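Lovastatin nonaketide synthase, polyketide synthase component (PDB 7CPX) builds the dihydromonacolin L nonaketide of lovastatin biosynthesis from malonyl-CoA through iterative condensation, methylation and reduction on its acyl-carrier domain. Local coordinates at residues M1440-I1445 with Y1512-A1517; K1529-A1534 with K1591-S1596; M1544-I1549 with F1615-I1620. The protein carries 2 engineered substitutions. One frame throughout, in Å; residues are numbered along the deposited sequence.

Contact 1: M1440-I1445 with Y1512-A1517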
loop_
_atom_site.group_PDB
_atom_site.type_symbol
_atom_site.label_atom_id
_atom_site.label_comp_id
_atom_site.label_asym_id
_atom_site.label_seq_id
_atom_site.Cartn_x
_atom_site.Cartn_y
_atom_site.Cartn_z
ATOM N N MET A 1440 49.890 -19.218 36.643
ATOM C CA MET A 1440 49.852 -19.821 37.965
ATOM C C MET A 1440 48.418 -20.137 38.360
ATOM O O MET A 1440 47.503 -19.356 38.095
ATOM C CB MET A 1440 50.462 -18.883 39.004
ATOM C CG MET A 1440 51.787 -18.291 38.602
ATOM S SD MET A 1440 52.561 -17.411 39.968
ATOM C CE MET A 1440 53.144 -18.783 40.961
ATOM N N ASP A 1441 48.226 -21.298 38.978
ATOM C CA ASP A 1441 46.967 -21.608 39.641
ATOM C C ASP A 1441 46.987 -20.926 41.002
ATOM O O ASP A 1441 47.754 -21.312 41.891
ATOM C CB ASP A 1441 46.779 -23.116 39.765
ATOM C CG ASP A 1441 46.493 -23.779 38.433
ATOM O OD1 ASP A 1441 45.843 -23.141 37.578
ATOM O OD2 ASP A 1441 46.918 -24.937 38.240
ATOM N N ILE A 1442 46.156 -19.901 41.158
ATOM C CA ILE A 1442 46.199 -19.013 42.312
ATOM C C ILE A 1442 45.019 -19.323 43.217
ATOM O O ILE A 1442 43.878 -19.435 42.751
ATOM C CB ILE A 1442 46.187 -17.539 41.874
ATOM C CG1 ILE A 1442 47.421 -17.240 41.017
ATOM C CG2 ILE A 1442 46.123 -16.634 43.096
ATOM C CD1 ILE A 1442 47.481 -15.826 40.480
ATOM N N LEU A 1443 45.293 -19.465 44.511
ATOM C CA LEU A 1443 44.265 -19.716 45.518
ATOM C C LEU A 1443 44.432 -18.698 46.637
ATOM O O LEU A 1443 45.434 -18.723 47.355
ATOM C CB LEU A 1443 44.364 -21.144 46.056
ATOM C CG LEU A 1443 43.753 -21.421 47.432
ATOM C CD1 LEU A 1443 42.283 -21.047 47.460
ATOM C CD2 LEU A 1443 43.940 -22.882 47.804
ATOM N N GLU A 1444 43.458 -17.806 46.790
ATOM C CA GLU A 1444 43.505 -16.778 47.824
ATOM C C GLU A 1444 42.631 -17.215 48.993
ATOM O O GLU A 1444 41.399 -17.210 48.896
ATOM C CB GLU A 1444 43.058 -15.424 47.285
ATOM C CG GLU A 1444 43.249 -14.298 48.291
ATOM C CD GLU A 1444 43.050 -12.925 47.686
ATOM O OE1 GLU A 1444 42.571 -12.847 46.535
ATOM O OE2 GLU A 1444 43.369 -11.924 48.360
ATOM N N ILE A 1445 43.271 -17.579 50.090
ATOM C CA ILE A 1445 42.597 -17.911 51.336
ATOM C C ILE A 1445 42.496 -16.644 52.171
ATOM O O ILE A 1445 43.425 -15.827 52.204
ATOM C CB ILE A 1445 43.353 -19.021 52.091
ATOM C CG1 ILE A 1445 43.653 -20.197 51.155
ATOM C CG2 ILE A 1445 42.538 -19.496 53.283
ATOM C CD1 ILE A 1445 44.562 -21.242 51.761
ATOM N N TYR A 1512 48.016 -26.274 42.854
ATOM C CA TYR A 1512 48.033 -24.818 42.857
ATOM C C TYR A 1512 49.467 -24.319 42.787
ATOM O O TYR A 1512 50.327 -24.772 43.549
ATOM C CB TYR A 1512 47.338 -24.266 44.102
ATOM C CG TYR A 1512 45.834 -24.344 44.012
ATOM C CD1 TYR A 1512 45.112 -23.349 43.378
ATOM C CD2 TYR A 1512 45.140 -25.418 44.549
ATOM C CE1 TYR A 1512 43.742 -23.413 43.285
ATOM C CE2 TYR A 1512 43.765 -25.491 44.462
ATOM C CZ TYR A 1512 43.070 -24.484 43.829
ATOM O OH TYR A 1512 41.698 -24.547 43.736
ATOM N N ASP A 1513 49.716 -23.385 41.870
ATOM C CA ASP A 1513 51.045 -22.805 41.738
ATOM C C ASP A 1513 51.325 -21.798 42.846
ATOM O O ASP A 1513 52.467 -21.680 43.304
ATOM C CB ASP A 1513 51.191 -22.138 40.370
ATOM C CG ASP A 1513 51.183 -23.137 39.229
ATOM O OD1 ASP A 1513 52.038 -24.047 39.228
ATOM O OD2 ASP A 1513 50.319 -23.017 38.336
ATOM N N LEU A 1514 50.305 -21.066 43.288
ATOM C CA LEU A 1514 50.512 -20.023 44.281
ATOM C C LEU A 1514 49.287 -19.903 45.177
ATOM O O LEU A 1514 48.148 -20.077 44.737
ATOM C CB LEU A 1514 50.821 -18.679 43.610
ATOM C CG LEU A 1514 50.760 -17.427 44.488
ATOM C CD1 LEU A 1514 51.880 -16.469 44.131
ATOM C CD2 LEU A 1514 49.417 -16.739 44.339
ATOM N N ILE A 1515 49.546 -19.595 46.445
ATOM C CA ILE A 1515 48.507 -19.370 47.440
ATOM C C ILE A 1515 48.776 -18.038 48.123
ATOM O O ILE A 1515 49.934 -17.653 48.320
ATOM C CB ILE A 1515 48.441 -20.513 48.474
ATOM C CG1 ILE A 1515 47.856 -21.771 47.827
ATOM C CG2 ILE A 1515 47.611 -20.091 49.680
ATOM C CD1 ILE A 1515 47.862 -22.992 48.725
ATOM N N ILE A 1516 47.703 -17.333 48.469
ATOM C CA ILE A 1516 47.770 -16.015 49.094
ATOM C C ILE A 1516 46.903 -16.053 50.343
ATOM O O ILE A 1516 45.672 -16.052 50.245
ATOM C CB ILE A 1516 47.303 -14.901 48.149
ATOM C CG1 ILE A 1516 48.214 -14.825 46.924
ATOM C CG2 ILE A 1516 47.282 -13.567 48.877
ATOM C CD1 ILE A 1516 47.603 -14.088 45.751
ATOM N N ALA A 1517 47.536 -16.069 51.512
ATOM C CA ALA A 1517 46.820 -16.038 52.784
ATOM C C ALA A 1517 46.725 -14.589 53.246
ATOM O O ALA A 1517 47.714 -14.014 53.714
ATOM C CB ALA A 1517 47.524 -16.902 53.825
#

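Contact 2: K1529-A1534 with K1591-S1596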
loop_
_atom_site.group_PDB
_atom_site.type_symbol
_atom_site.label_atom_id
_atom_site.label_comp_id
_atom_site.label_asym_id
_atom_site.label_seq_id
_atom_site.Cartn_x
_atom_site.Cartn_y
_atom_site.Cartn_z
ATOM N N LYS A 1529 49.317 -26.537 61.118
ATOM C CA LYS A 1529 48.548 -27.472 60.303
ATOM C C LYS A 1529 47.922 -26.772 59.103
ATOM O O LYS A 1529 47.820 -27.359 58.021
ATOM C CB LYS A 1529 47.477 -28.150 61.153
ATOM C CG LYS A 1529 48.035 -28.877 62.366
ATOM C CD LYS A 1529 47.026 -29.845 62.965
ATOM C CE LYS A 1529 45.794 -29.127 63.492
ATOM N NZ LYS A 1529 44.848 -30.063 64.157
ATOM N N THR A 1530 47.499 -25.518 59.269
ATOM C CA THR A 1530 46.958 -24.775 58.134
ATOM C C THR A 1530 48.026 -24.552 57.069
ATOM O O THR A 1530 47.756 -24.670 55.867
ATOM C CB THR A 1530 46.385 -23.437 58.604
ATOM O OG1 THR A 1530 47.439 -22.618 59.122
ATOM C CG2 THR A 1530 45.336 -23.653 59.686
ATOM N N MET A 1531 49.250 -24.231 57.491
ATOM C CA MET A 1531 50.333 -24.050 56.531
ATOM C C MET A 1531 50.713 -25.375 55.878
ATOM O O MET A 1531 51.065 -25.415 54.694
ATOM C CB MET A 1531 51.533 -23.411 57.224
ATOM C CG MET A 1531 51.227 -22.034 57.802
ATOM S SD MET A 1531 52.475 -21.432 58.954
ATOM C CE MET A 1531 53.841 -21.123 57.844
ATOM N N ALA A 1532 50.638 -26.475 56.633
ATOM C CA ALA A 1532 50.847 -27.789 56.035
ATOM C C ALA A 1532 49.783 -28.083 54.985
ATOM O O ALA A 1532 50.074 -28.667 53.937
ATOM C CB ALA A 1532 50.846 -28.865 57.120
ATOM N N HIS A 1533 48.539 -27.691 55.257
ATOM C CA HIS A 1533 47.474 -27.830 54.268
ATOM C C HIS A 1533 47.787 -27.018 53.017
ATOM O O HIS A 1533 47.625 -27.497 51.884
ATOM C CB HIS A 1533 46.150 -27.378 54.882
ATOM C CG HIS A 1533 45.704 -28.217 56.038
ATOM N ND1 HIS A 1533 44.837 -27.753 57.004
ATOM C CD2 HIS A 1533 46.008 -29.490 56.386
ATOM C CE1 HIS A 1533 44.625 -28.704 57.897
ATOM N NE2 HIS A 1533 45.323 -29.769 57.544
ATOM N N ALA A 1534 48.239 -25.779 53.208
ATOM C CA ALA A 1534 48.620 -24.946 52.074
ATOM C C ALA A 1534 49.708 -25.621 51.251
ATOM O O ALA A 1534 49.666 -25.604 50.015
ATOM C CB ALA A 1534 49.087 -23.576 52.563
ATOM N N LYS A 1591 59.287 -23.377 57.551
ATOM C CA LYS A 1591 60.179 -24.475 57.202
ATOM C C LYS A 1591 59.682 -25.792 57.781
ATOM O O LYS A 1591 59.734 -26.829 57.110
ATOM C CB LYS A 1591 61.594 -24.175 57.697
ATOM C CG LYS A 1591 62.282 -23.040 56.964
ATOM C CD LYS A 1591 63.567 -22.631 57.663
ATOM C CE LYS A 1591 64.403 -21.701 56.800
ATOM N NZ LYS A 1591 65.539 -21.108 57.558
ATOM N N ARG A 1592 59.195 -25.772 59.024
ATOM C CA ARG A 1592 58.741 -27.010 59.651
ATOM C C ARG A 1592 57.566 -27.619 58.896
ATOM O O ARG A 1592 57.417 -28.845 58.851
ATOM C CB ARG A 1592 58.360 -26.760 61.109
ATOM C CG ARG A 1592 59.540 -26.742 62.063
ATOM C CD ARG A 1592 59.090 -26.941 63.500
ATOM N NE ARG A 1592 58.221 -25.863 63.959
ATOM C CZ ARG A 1592 58.650 -24.735 64.509
ATOM N NH1 ARG A 1592 59.939 -24.491 64.676
ATOM N NH2 ARG A 1592 57.761 -23.827 64.903
ATOM N N VAL A 1593 56.724 -26.783 58.293
ATOM C CA VAL A 1593 55.508 -27.261 57.643
ATOM C C VAL A 1593 55.773 -27.517 56.163
ATOM O O VAL A 1593 54.835 -27.660 55.371
ATOM C CB VAL A 1593 54.344 -26.272 57.833
ATOM C CG1 VAL A 1593 54.047 -26.078 59.314
ATOM C CG2 VAL A 1593 54.646 -24.942 57.162
ATOM N N GLY A 1594 57.047 -27.575 55.779
ATOM C CA GLY A 1594 57.408 -28.001 54.440
ATOM C C GLY A 1594 57.451 -26.895 53.406
ATOM O O GLY A 1594 56.770 -26.975 52.380
ATOM N N PHE A 1595 58.247 -25.857 53.658
ATOM C CA PHE A 1595 58.440 -24.774 52.705
ATOM C C PHE A 1595 59.914 -24.385 52.693
ATOM O O PHE A 1595 60.741 -24.975 53.394
ATOM C CB PHE A 1595 57.566 -23.565 53.046
ATOM C CG PHE A 1595 56.106 -23.764 52.777
ATOM C CD1 PHE A 1595 55.302 -24.410 53.696
ATOM C CD2 PHE A 1595 55.529 -23.272 51.622
ATOM C CE1 PHE A 1595 53.956 -24.573 53.464
ATOM C CE2 PHE A 1595 54.182 -23.439 51.380
ATOM C CZ PHE A 1595 53.394 -24.092 52.301
ATOM N N SER A 1596 60.236 -23.367 51.897
ATOM C CA SER A 1596 61.609 -22.920 51.696
ATOM C C SER A 1596 62.033 -21.829 52.671
ATOM O O SER A 1596 63.151 -21.318 52.557
ATOM C CB SER A 1596 61.784 -22.413 50.262
ATOM O OG SER A 1596 63.080 -21.876 50.066
#

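Contact 3: M1544-I1549 with F1615-I1620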
loop_
_atom_site.group_PDB
_atom_site.type_symbol
_atom_site.label_atom_id
_atom_site.label_comp_id
_atom_site.label_asym_id
_atom_site.label_seq_id
_atom_site.Cartn_x
_atom_site.Cartn_y
_atom_site.Cartn_z
ATOM N N MET A 1544 53.913 -19.235 48.353
ATOM C CA MET A 1544 52.985 -18.845 49.404
ATOM C C MET A 1544 53.261 -17.391 49.766
ATOM O O MET A 1544 54.390 -17.043 50.131
ATOM C CB MET A 1544 53.148 -19.748 50.626
ATOM C CG MET A 1544 51.847 -20.299 51.183
ATOM S SD MET A 1544 50.745 -19.027 51.824
ATOM C CE MET A 1544 49.516 -20.042 52.639
ATOM N N VAL A 1545 52.236 -16.552 49.653
ATOM C CA VAL A 1545 52.320 -15.133 49.969
ATOM C C VAL A 1545 51.407 -14.890 51.159
ATOM O O VAL A 1545 50.183 -15.033 51.049
ATOM C CB VAL A 1545 51.917 -14.254 48.778
ATOM C CG1 VAL A 1545 51.924 -12.790 49.174
ATOM C CG2 VAL A 1545 52.845 -14.502 47.601
ATOM N N ILE A 1546 51.990 -14.508 52.289
ATOM C CA ILE A 1546 51.265 -14.391 53.549
ATOM C C ILE A 1546 51.262 -12.931 53.972
ATOM O O ILE A 1546 52.328 -12.335 54.168
ATOM C CB ILE A 1546 51.889 -15.271 54.643
ATOM C CG1 ILE A 1546 51.878 -16.742 54.223
ATOM C CG2 ILE A 1546 51.153 -15.086 55.960
ATOM C CD1 ILE A 1546 53.086 -17.158 53.411
ATOM N N LEU A 1547 50.068 -12.356 54.110
ATOM C CA LEU A 1547 49.868 -11.125 54.861
ATOM C C LEU A 1547 49.325 -11.516 56.226
ATOM O O LEU A 1547 48.249 -12.117 56.316
ATOM C CB LEU A 1547 48.892 -10.181 54.158
ATOM C CG LEU A 1547 49.257 -9.645 52.776
ATOM C CD1 LEU A 1547 48.572 -10.454 51.690
ATOM C CD2 LEU A 1547 48.881 -8.173 52.682
ATOM N N GLU A 1548 50.061 -11.190 57.285
ATOM C CA GLU A 1548 49.635 -11.610 58.610
ATOM C C GLU A 1548 50.310 -10.744 59.661
ATOM O O GLU A 1548 51.305 -10.064 59.395
ATOM C CB GLU A 1548 49.950 -13.093 58.847
ATOM C CG GLU A 1548 49.199 -13.729 60.011
ATOM C CD GLU A 1548 47.693 -13.598 59.882
ATOM O OE1 GLU A 1548 47.164 -12.495 60.134
ATOM O OE2 GLU A 1548 47.038 -14.598 59.524
ATOM N N ILE A 1549 49.741 -10.782 60.866
ATOM C CA ILE A 1549 50.266 -10.005 61.979
ATOM C C ILE A 1549 51.646 -10.518 62.364
ATOM O O ILE A 1549 51.907 -11.729 62.364
ATOM C CB ILE A 1549 49.298 -10.065 63.174
ATOM C CG1 ILE A 1549 49.017 -11.520 63.569
ATOM C CG2 ILE A 1549 48.004 -9.344 62.836
ATOM C CD1 ILE A 1549 48.300 -11.669 64.897
ATOM N N PHE A 1615 55.079 -11.733 53.463
ATOM C CA PHE A 1615 56.201 -12.641 53.281
ATOM C C PHE A 1615 55.931 -13.545 52.089
ATOM O O PHE A 1615 54.782 -13.895 51.805
ATOM C CB PHE A 1615 56.448 -13.494 54.532
ATOM C CG PHE A 1615 56.462 -12.706 55.810
ATOM C CD1 PHE A 1615 57.538 -11.894 56.127
ATOM C CD2 PHE A 1615 55.401 -12.782 56.696
ATOM C CE1 PHE A 1615 57.553 -11.169 57.304
ATOM C CE2 PHE A 1615 55.412 -12.061 57.874
ATOM C CZ PHE A 1615 56.488 -11.253 58.178
ATOM N N SER A 1616 57.004 -13.923 51.397
ATOM C CA SER A 1616 56.932 -14.830 50.260
ATOM C C SER A 1616 57.816 -16.035 50.529
ATOM O O SER A 1616 58.941 -15.892 51.018
ATOM C CB SER A 1616 57.378 -14.148 48.965
ATOM O OG SER A 1616 58.761 -14.354 48.734
ATOM N N THR A 1617 57.308 -17.222 50.207
ATOM C CA THR A 1617 58.043 -18.456 50.438
ATOM C C THR A 1617 57.776 -19.432 49.305
ATOM O O THR A 1617 56.766 -19.332 48.606
ATOM C CB THR A 1617 57.652 -19.098 51.775
ATOM O OG1 THR A 1617 56.350 -19.687 51.666
ATOM C CG2 THR A 1617 57.638 -18.055 52.878
ATOM N N HIS A 1618 58.692 -20.380 49.128
ATOM C CA HIS A 1618 58.519 -21.443 48.151
ATOM C C HIS A 1618 58.096 -22.731 48.845
ATOM O O HIS A 1618 58.465 -22.993 49.993
ATOM C CB HIS A 1618 59.812 -21.691 47.370
ATOM C CG HIS A 1618 60.444 -20.448 46.829
ATOM N ND1 HIS A 1618 59.719 -19.321 46.503
ATOM C CD2 HIS A 1618 61.738 -20.152 46.562
ATOM C CE1 HIS A 1618 60.539 -18.388 46.054
ATOM N NE2 HIS A 1618 61.770 -18.866 46.081
ATOM N N ALA A 1619 57.314 -23.540 48.131
ATOM C CA ALA A 1619 56.933 -24.870 48.606
ATOM C C ALA A 1619 58.103 -25.808 48.329
ATOM O O ALA A 1619 58.137 -26.551 47.343
ATOM C CB ALA A 1619 55.654 -25.342 47.929
ATOM N N ILE A 1620 59.087 -25.767 49.229
ATOM C CA ILE A 1620 60.354 -26.431 48.965
ATOM C C ILE A 1620 60.145 -27.930 48.780
ATOM O O ILE A 1620 59.207 -28.530 49.321
ATOM C CB ILE A 1620 61.363 -26.154 50.092
ATOM C CG1 ILE A 1620 62.789 -26.394 49.594
ATOM C CG2 ILE A 1620 61.074 -27.035 51.297
ATOM C CD1 ILE A 1620 63.856 -25.829 50.504
#

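Contact 1: M1440-I1445 with Y1512-A1517
Asp-1513 and Asp-1441 meet where the two strands begin to pair, and a carboxylate here takes a backbone partner: Asp-1441 N donates to Asp-1513 OD2 at 2.8 Å, with an N-H...O angle of 158°, using the anti lone pair of that oxygen. The same oxygen lies 3.9 Å from Asp-1441 OD2, so two like charges approach with their carboxylate planes roughly parallel. Beyond this corner a parallel ladder takes over. Leu-1514 N binds Asp-1441 O, Leu-1443 N binds Leu-1514 O (2.9 Å) and Ile-1516 N binds Leu-1443 O, before a weak bond from Ile-1445 N to Ile-1516 O. On one side of the ladder Leu-1443 CB sits over a face of the Tyr-1512 ring, 3.9 Å from its centroid, a CH-pi contact 28° off the ring normal, while Asp-1441 O lies at the ring edge. With CG of Leu-1443 anti to its backbone N (chi1 158°), the branches run alongside Ile-1515, CD2 to CD1 at 4.0 Å. On the other side Ile-1442 CG2 rests 3.5 Å from Leu-1514 CD2. These are the first and fourth strands of the Rossmann-like sheet of class I methyltransferases, and strand 1440-1445 runs directly into a GxGxxG-like turn, the loop that in relatives usually binds S-adenosylmethionine. In the next shell Asp-1441 OD1 is bonded by Ser-1466 and Asn-1465, and Lys-1539 NZ makes long, weak ion pairs with Asp-1513 OD1 and Asp-1441 OD2 that probably ease the repulsion. Tyr-1512 OH is hydrogen-bonded to Thr-1468 OG1, and the OE1 of the buried, extended Glu-1444 is gripped by the hydroxyls of Thr-1453 and Tyr-1467. Leu-1537 of helix 1527-1537 packs against Leu-1443, Tyr-1512 and Ile-1515.

Contact 2: K1529-A1534 with K1591-S1596
In the Rossmann-like methyltransferase fold, helix 1527-1537 is the helix of the beta-alpha-beta crossover between strands 1512-1518 and 1542-1547, and it packs here against the chain just past the end of helix 1583-1592, chiefly through Met-1531, Val-1593 and Phe-1595. The CA atoms of Ala-1532 and Val-1593 come within 5.0 Å of each other, so the small Ala-1532 lies at the point of closest backbone approach. Val-1593 is the first residue to leave the helical conformation. Its CG2 lies between its own backbone N and carbonyl carbon (chi1 -60° for CG1), which turns that methyl onto Met-1531: CG2 is 3.5 Å from Met-1531 CB and 4.0 Å from Met-1531 CE, the two side chains crossing at a slant. The methionine chain bends at its last torsion (chi3 70°), which brings CE back to the same methyl. Val-1593 CB meanwhile stands 4.4 Å from Ala-1532 CB. Gly-1594 then takes a positive phi of 88°, and Phe-1595 points back at helix 1527-1537, its ring spanning Met-1531 O and Ala-1534. The ring arrives edge first. Its CE1 is 3.3 Å from Met-1531 O, which lies in the ring plane, and its CZ is 4.3 Å from Ala-1534 CB. Trp-1586, Ile-1589 and Leu-1590 of helix 1583-1592 also touch Met-1531, while Met-1544 of the sheet is reached by both Ala-1534 and Phe-1595. Arg-1535 adds a weak hydrogen bond to Gly-1594 O. No hydrogen bond or salt bridge joins the two segments themselves, so their fit depends on methyl and methylene groups and the edge of a ring; the in-plane approach of the Met-1531 carbonyl would be consistent with a weak electrostatic attraction to the ring's C-H edge.

Contact 3: M1544-I1549 with F1615-I1620
The strand of Phe-1615 runs against that of Ile-1546, whereas on its other edge strand 1542-1547 pairs parallel with strand 1512-1518. Strand 1614-1618 is the reversed seventh strand that distinguishes the class I methyltransferase sheet from the classical all-parallel Rossmann sheet; it is inserted between strands 1542-1547 and 1600-1602. The axes of the two short segments lie 4.8 Å apart at an angle of 155°. Two hydrogen-bonded pairs flank a central non-hydrogen-bonded one, Val-1545 with Ser-1616. In the first, Ile-1546 N reaches Phe-1615 O at 2.9 Å and in its carbonyl plane, and Phe-1615 N returns a bond to Ile-1546 O. In the second, Met-1544 N binds Thr-1617 O, and Thr-1617 N binds Met-1544 O at 2.9 Å. Val-1545 CA also approaches Phe-1615 O at 3.3 Å in a CA-H...O contact.

Val-1545 and Ser-1616 face helix 1420-1436, both touching Leu-1429. On the reverse face helix 1583-1592 meets Ile-1546 and Phe-1615 through Trp-1586 and Thr-1617 through Leu-1590; Met-1544 shares this face, but its end runs on toward Ile-1515 and Ala-1534 of helix 1527-1537. Past the paired region Glu-1548 OE1 accepts from Ile-1549 N. Thr-1617 OG1, set between its own backbone N and carbonyl carbon (chi1 74°), rests 3.4 Å from Met-1544 CB.

Overall arrangement
All three contacts belong to the methyltransferase fold and share one mixed sheet or the helices on it. Their centres lie about 14 Å (contacts 1 and 2), 11 Å (1 and 3) and 10 Å (2 and 3) apart. Contact 1 closes first along the chain; the segments of contacts 2 and 3 then alternate. Strands 1512-1518 and 1542-1547 are neighbours, so contacts 1 and 3 continue one another across the sheet: Val-1545 N probably hydrogen-bonds to Ile-1515 O, 2.9 Å. Contact 2 lies over the face carrying Ile-1515 and Met-1544, and Ser-1596 N probably hydrogen-bonds to His-1618 O. Parallel strands, reversed strand and helices 1527-1537 and 1583-1592 form the sheet and one covering layer, consistent with a class I methyltransferase.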